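Local coordinates for protein farnesyl diphosphate synthase (Rhodobacter capsulatus, PDB 3M0G) that probably catalyses the magnesium-dependent condensation of farnesyl diphosphate with isopentenyl diphosphate to give geranylgeranyl diphosphate, a precursor of carotenoids and chlorophyll, at residues Ala67-Ala72 with Glu120-Pro125; Glu9-Val14 with Gly41-Ala46. One frame throughout, in Å; residues are numbered along the deposited sequence.

Interaction 1: Ala67-Ala72 with Glu120-Pro125; sequences ALAVEA and ELCTDP
With CG of L121 anti to its carbonyl carbon (chi1 -70°) and the chain then extended (chi2 168°), the CD1 branch is carried toward A69 and the helix around it. That methyl settles on the backbone at the L68-A69 junction, with CD1 3.7 Å from A69 N and 3.8 Å from L68 C. Around the same methyl stand CB of L68, 3.9 Å from CD1, and CB of A72, at 4.4 Å one turn further on. The leucine thus rests one branch against the backbone between L68 and A69, while L121 CB meets A69 CB at 3.9 Å. C122 adds a second point of touch: its SG lies 3.8 Å from A69 CB, which L121 CB and this sulfur approach from two directions roughly at right angles.

The small side chain at A69 lets the backbones come close, with the CA atoms of A69 and L121 5.5 Å apart. A type I turn from L121 to D124 carries the chain off, and T123 N bonds to E120 O at 2.9 Å. Outside the contact, L68 packs on V14, A17 and M18 of helix 3-23, and C122 on L136, V137 and L140 of helix 130-144. T123 packs against V137 of the second subunit.

In the all-helical prenyltransferase fold, this joins the middle of helix 60-81 to the last residues of helix 104-121 and the turn that follows. No hydrogen bond crosses it, so the pairing rests here on the close fit of apolar side chains and one sulfur, with no charge to be matched.

Interaction 2: Glu9-Val14 with Gly41-Ala46; sequences EVQDAV and GKRLRA. Unlike the reference sequence in segment 9-14: A13 (reference Gly).
Q11 and R43 bring the backbones nearest, their CA atoms 5.9 Å apart, where helix 3-23 passes the loop leading into helix 44-55 and R43, in a left-handed conformation, takes the N-cap position. Q11 reaches across with an extended chain and gives its NE2 to K42 O, 2.9 Å away and fairly straight at 162°; the donor comes in from the side of the carbonyl and tilted from its plane. Q11 CG also rests on R43 CG at 3.6 Å. A bend at chi2 (-55°) turns the arginine to run along helix 3-23 in its N-to-C direction, where V14 CG1 lies over one guanidinium face, off centre, 3.7 Å from R43 NE. A water in the guanidinium plane accepts from R43 NE (2.8 Å) and donates to Q11 O (2.8 Å). Beyond, R43 NH2 makes a salt bridge to E15 and a hydrogen bond to A38 O, and NH1 a salt bridge to E71. Beside the polar groups, V14 CG2 packs on A46 CB at 3.9 Å.

With an alanine at Q11, K42 O is likely to lose this donor and the R43 chain the CG that rests on it.

In relatives, the lysine and second arginine of this GKRLR sequence hold the diphosphate of isopentenyl diphosphate; R43 is instead tied inward, so its outside salt bridges, water and methyl together probably help fix the loop's shape.

In the fold
Helix 60-81 joins the two contacts: it carries 67-72 of interaction 1, and E71 on it reaches interaction 2, making a salt bridge to R43 NH1 with OE1 and a probable hydrogen bond to A46 N with OE2. Helix 3-23 carries one side of interaction 2 and also touches L68 of interaction 1 through V14. Their centres are 14 Å apart, and along the chain interaction 2 closes before interaction 1 opens. The chemistry differs: interaction 1 is buried and purely apolar, near the second subunit, whereas interaction 2 is partly exposed, with a side-chain amide hydrogen bond, a water and an arginine alongside valine-alanine packing.

Interaction 1: Ala67-Ala72 with Glu120-Pro125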
loop_
_atom_site.group_PDB
_atom_site.type_symbol
_atom_site.label_atom_id
_atom_site.label_comp_id
_atom_site.label_asym_id
_atom_site.label_seq_id
_atom_site.Cartn_x
_atom_site.Cartn_y
_atom_site.Cartn_z
ATOM N N ALA B 67 -9.168 -10.735 -7.620
ATOM C CA ALA B 67 -8.500 -10.678 -8.918
ATOM C C ALA B 67 -8.118 -9.251 -9.236
ATOM O O ALA B 67 -7.020 -8.987 -9.721
ATOM C CB ALA B 67 -9.409 -11.220 -10.002
ATOM N N LEU B 68 -9.040 -8.332 -8.958
ATOM C CA LEU B 68 -8.796 -6.913 -9.158
ATOM C C LEU B 68 -7.664 -6.409 -8.271
ATOM O O LEU B 68 -6.773 -5.678 -8.725
ATOM C CB LEU B 68 -10.082 -6.118 -8.937
ATOM C CG LEU B 68 -11.083 -6.204 -10.093
ATOM C CD1 LEU B 68 -12.295 -5.291 -9.862
ATOM C CD2 LEU B 68 -10.398 -5.883 -11.422
ATOM N N ALA B 69 -7.681 -6.819 -7.006
ATOM C CA ALA B 69 -6.655 -6.376 -6.057
ATOM C C ALA B 69 -5.252 -6.764 -6.505
ATOM O O ALA B 69 -4.325 -5.930 -6.416
ATOM C CB ALA B 69 -6.935 -6.920 -4.649
ATOM N N VAL B 70 -5.076 -8.015 -6.946
ATOM C CA VAL B 70 -3.757 -8.475 -7.377
ATOM C C VAL B 70 -3.297 -7.809 -8.664
ATOM O O VAL B 70 -2.115 -7.530 -8.812
ATOM C CB VAL B 70 -3.575 -10.059 -7.393
ATOM C CG1 VAL B 70 -4.308 -10.738 -8.544
ATOM C CG2 VAL B 70 -2.110 -10.447 -7.404
ATOM N N GLU B 71 -4.230 -7.543 -9.579
ATOM C CA GLU B 71 -3.889 -6.795 -10.793
ATOM C C GLU B 71 -3.543 -5.338 -10.476
ATOM O O GLU B 71 -2.604 -4.763 -11.045
ATOM C CB GLU B 71 -5.015 -6.883 -11.811
ATOM C CG GLU B 71 -5.130 -8.235 -12.475
ATOM C CD GLU B 71 -3.902 -8.582 -13.321
ATOM O OE1 GLU B 71 -3.442 -7.719 -14.098
ATOM O OE2 GLU B 71 -3.407 -9.725 -13.204
ATOM N N ALA B 72 -4.299 -4.747 -9.552
ATOM C CA ALA B 72 -3.976 -3.414 -9.041
ATOM C C ALA B 72 -2.582 -3.357 -8.427
ATOM O O ALA B 72 -1.820 -2.429 -8.695
ATOM C CB ALA B 72 -5.023 -2.958 -8.029
ATOM N N GLU B 120 -8.018 -1.843 -0.695
ATOM C CA GLU B 120 -9.403 -1.424 -0.503
ATOM C C GLU B 120 -10.295 -2.514 -1.082
ATOM O O GLU B 120 -11.284 -2.929 -0.482
ATOM C CB GLU B 120 -9.663 -0.100 -1.226
ATOM C CG GLU B 120 -11.098 0.426 -1.076
ATOM C CD GLU B 120 -11.214 1.928 -1.343
ATOM O OE1 GLU B 120 -11.101 2.353 -2.518
ATOM O OE2 GLU B 120 -11.442 2.683 -0.377
ATOM N N LEU B 121 -9.913 -2.970 -2.264
ATOM C CA LEU B 121 -10.578 -4.067 -2.960
ATOM C C LEU B 121 -10.720 -5.334 -2.130
ATOM O O LEU B 121 -11.717 -6.022 -2.243
ATOM C CB LEU B 121 -9.827 -4.371 -4.256
ATOM C CG LEU B 121 -10.012 -3.238 -5.256
ATOM C CD1 LEU B 121 -9.049 -3.403 -6.409
ATOM C CD2 LEU B 121 -11.440 -3.255 -5.715
ATOM N N CYS B 122 -9.701 -5.654 -1.347
ATOM C CA CYS B 122 -9.729 -6.794 -0.406
ATOM C C CYS B 122 -10.817 -6.726 0.671
ATOM O O CYS B 122 -11.064 -7.715 1.372
ATOM C CB CYS B 122 -8.358 -6.947 0.262
ATOM S SG CYS B 122 -7.066 -7.580 -0.889
ATOM N N THR B 123 -11.453 -5.567 0.808
ATOM C CA THR B 123 -12.419 -5.331 1.880
ATOM C C THR B 123 -13.851 -5.480 1.405
ATOM O O THR B 123 -14.769 -5.495 2.216
ATOM C CB THR B 123 -12.303 -3.924 2.498
ATOM O OG1 THR B 123 -12.661 -2.939 1.526
ATOM C CG2 THR B 123 -10.892 -3.636 3.046
ATOM N N ASP B 124 -14.032 -5.554 0.089
ATOM C CA ASP B 124 -15.343 -5.727 -0.543
ATOM C C ASP B 124 -16.067 -6.953 0.003
ATOM O O ASP B 124 -15.571 -8.078 -0.158
ATOM C CB ASP B 124 -15.155 -5.874 -2.063
ATOM C CG ASP B 124 -16.451 -5.707 -2.844
ATOM O OD1 ASP B 124 -17.485 -6.232 -2.412
ATOM O OD2 ASP B 124 -16.437 -5.052 -3.909
ATOM N N PRO B 125 -17.255 -6.743 0.622
ATOM C CA PRO B 125 -17.998 -7.834 1.256
ATOM C C PRO B 125 -18.465 -8.902 0.274
ATOM O O PRO B 125 -18.748 -10.019 0.696
ATOM C CB PRO B 125 -19.207 -7.129 1.884
ATOM C CG PRO B 125 -19.311 -5.826 1.176
ATOM C CD PRO B 125 -17.920 -5.442 0.835
#

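Interaction 2: Glu9-Val14 with Gly41-Ala46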
loop_
_atom_site.group_PDB
_atom_site.type_symbol
_atom_site.label_atom_id
_atom_site.label_comp_id
_atom_site.label_asym_id
_atom_site.label_seq_id
_atom_site.Cartn_x
_atom_site.Cartn_y
_atom_site.Cartn_z
ATOM N N GLU B 9 -11.523 -14.982 -21.485
ATOM C CA GLU B 9 -12.702 -14.643 -20.675
ATOM C C GLU B 9 -12.326 -13.833 -19.431
ATOM O O GLU B 9 -12.999 -12.850 -19.100
ATOM C CB GLU B 9 -13.483 -15.905 -20.274
ATOM C CG GLU B 9 -14.280 -16.542 -21.407
ATOM C CD GLU B 9 -14.877 -17.908 -21.050
ATOM O OE1 GLU B 9 -14.653 -18.872 -21.828
ATOM O OE2 GLU B 9 -15.565 -18.023 -20.006
ATOM N N VAL B 10 -11.243 -14.245 -18.761
ATOM C CA VAL B 10 -10.726 -13.546 -17.583
ATOM C C VAL B 10 -10.198 -12.151 -17.941
ATOM O O VAL B 10 -10.530 -11.188 -17.261
ATOM C CB VAL B 10 -9.652 -14.382 -16.814
ATOM C CG1 VAL B 10 -8.796 -13.506 -15.904
ATOM C CG2 VAL B 10 -10.314 -15.494 -15.995
ATOM N N GLN B 11 -9.402 -12.046 -19.006
ATOM C CA GLN B 11 -8.916 -10.732 -19.469
ATOM C C GLN B 11 -10.052 -9.714 -19.691
ATOM O O GLN B 11 -10.004 -8.590 -19.169
ATOM C CB GLN B 11 -8.076 -10.873 -20.742
ATOM C CG GLN B 11 -6.703 -11.466 -20.516
ATOM C CD GLN B 11 -6.113 -12.138 -21.747
ATOM O OE1 GLN B 11 -6.774 -12.302 -22.776
ATOM N NE2 GLN B 11 -4.866 -12.537 -21.640
ATOM N N ASP B 12 -11.077 -10.131 -20.433
ATOM C CA ASP B 12 -12.221 -9.282 -20.785
ATOM C C ASP B 12 -13.031 -8.865 -19.561
ATOM O O ASP B 12 -13.518 -7.741 -19.485
ATOM C CB ASP B 12 -13.177 -10.023 -21.726
ATOM C CG ASP B 12 -12.617 -10.224 -23.124
ATOM O OD1 ASP B 12 -11.678 -9.523 -23.548
ATOM O OD2 ASP B 12 -13.157 -11.100 -23.823
ATOM N N ALA B 13 -13.200 -9.798 -18.628
ATOM C CA ALA B 13 -13.974 -9.546 -17.430
ATOM C C ALA B 13 -13.200 -8.591 -16.535
ATOM O O ALA B 13 -13.773 -7.641 -16.005
ATOM C CB ALA B 13 -14.277 -10.844 -16.710
ATOM N N VAL B 14 -11.893 -8.829 -16.404
ATOM C CA VAL B 14 -11.042 -7.975 -15.570
ATOM C C VAL B 14 -10.910 -6.565 -16.119
ATOM O O VAL B 14 -10.998 -5.608 -15.354
ATOM C CB VAL B 14 -9.654 -8.584 -15.311
ATOM C CG1 VAL B 14 -8.764 -7.599 -14.527
ATOM C CG2 VAL B 14 -9.791 -9.871 -14.530
ATOM N N GLY B 41 -2.684 -6.159 -20.398
ATOM C CA GLY B 41 -1.881 -7.204 -19.767
ATOM C C GLY B 41 -2.536 -8.565 -19.928
ATOM O O GLY B 41 -3.751 -8.655 -20.151
ATOM N N LYS B 42 -1.731 -9.620 -19.807
ATOM C CA LYS B 42 -2.202 -10.988 -20.007
ATOM C C LYS B 42 -3.068 -11.474 -18.839
ATOM O O LYS B 42 -3.819 -12.449 -18.974
ATOM C CB LYS B 42 -1.024 -11.939 -20.282
ATOM C CG LYS B 42 -0.277 -12.380 -19.036
ATOM C CD LYS B 42 1.123 -12.923 -19.309
ATOM C CE LYS B 42 1.682 -13.490 -18.007
ATOM N NZ LYS B 42 3.088 -13.114 -17.747
ATOM N N ARG B 43 -2.970 -10.780 -17.704
ATOM C CA ARG B 43 -3.826 -11.016 -16.534
ATOM C C ARG B 43 -3.554 -12.368 -15.845
ATOM O O ARG B 43 -4.486 -12.980 -15.321
ATOM C CB ARG B 43 -5.335 -10.882 -16.901
ATOM C CG ARG B 43 -5.773 -9.558 -17.563
ATOM C CD ARG B 43 -5.406 -8.287 -16.742
ATOM N NE ARG B 43 -6.209 -7.108 -17.106
ATOM C CZ ARG B 43 -6.087 -5.892 -16.557
ATOM N NH1 ARG B 43 -5.199 -5.658 -15.591
ATOM N NH2 ARG B 43 -6.867 -4.894 -16.965
ATOM N N LEU B 44 -2.296 -12.834 -15.851
ATOM C CA LEU B 44 -1.933 -14.136 -15.220
ATOM C C LEU B 44 -2.412 -14.245 -13.770
ATOM O O LEU B 44 -3.008 -15.235 -13.376
ATOM C CB LEU B 44 -0.415 -14.412 -15.281
ATOM C CG LEU B 44 0.158 -15.657 -14.554
ATOM C CD1 LEU B 44 -0.486 -16.947 -15.021
ATOM C CD2 LEU B 44 1.681 -15.736 -14.671
ATOM N N ARG B 45 -2.154 -13.207 -12.989
ATOM C CA ARG B 45 -2.423 -13.229 -11.561
ATOM C C ARG B 45 -3.925 -13.250 -11.283
ATOM O O ARG B 45 -4.415 -14.083 -10.513
ATOM C CB ARG B 45 -1.701 -12.065 -10.898
ATOM C CG ARG B 45 -0.188 -12.240 -11.015
ATOM C CD ARG B 45 0.579 -10.943 -10.740
ATOM N NE ARG B 45 2.002 -11.104 -11.036
ATOM C CZ ARG B 45 2.533 -11.041 -12.264
ATOM N NH1 ARG B 45 1.770 -10.835 -13.330
ATOM N NH2 ARG B 45 3.836 -11.203 -12.428
ATOM N N ALA B 46 -4.647 -12.357 -11.957
ATOM C CA ALA B 46 -6.098 -12.311 -11.892
ATOM C C ALA B 46 -6.664 -13.677 -12.291
ATOM O O ALA B 46 -7.639 -14.153 -11.711
ATOM C CB ALA B 46 -6.613 -11.237 -12.804
HETATM O O HOH W 1 -7.699 -7.044 -19.456
#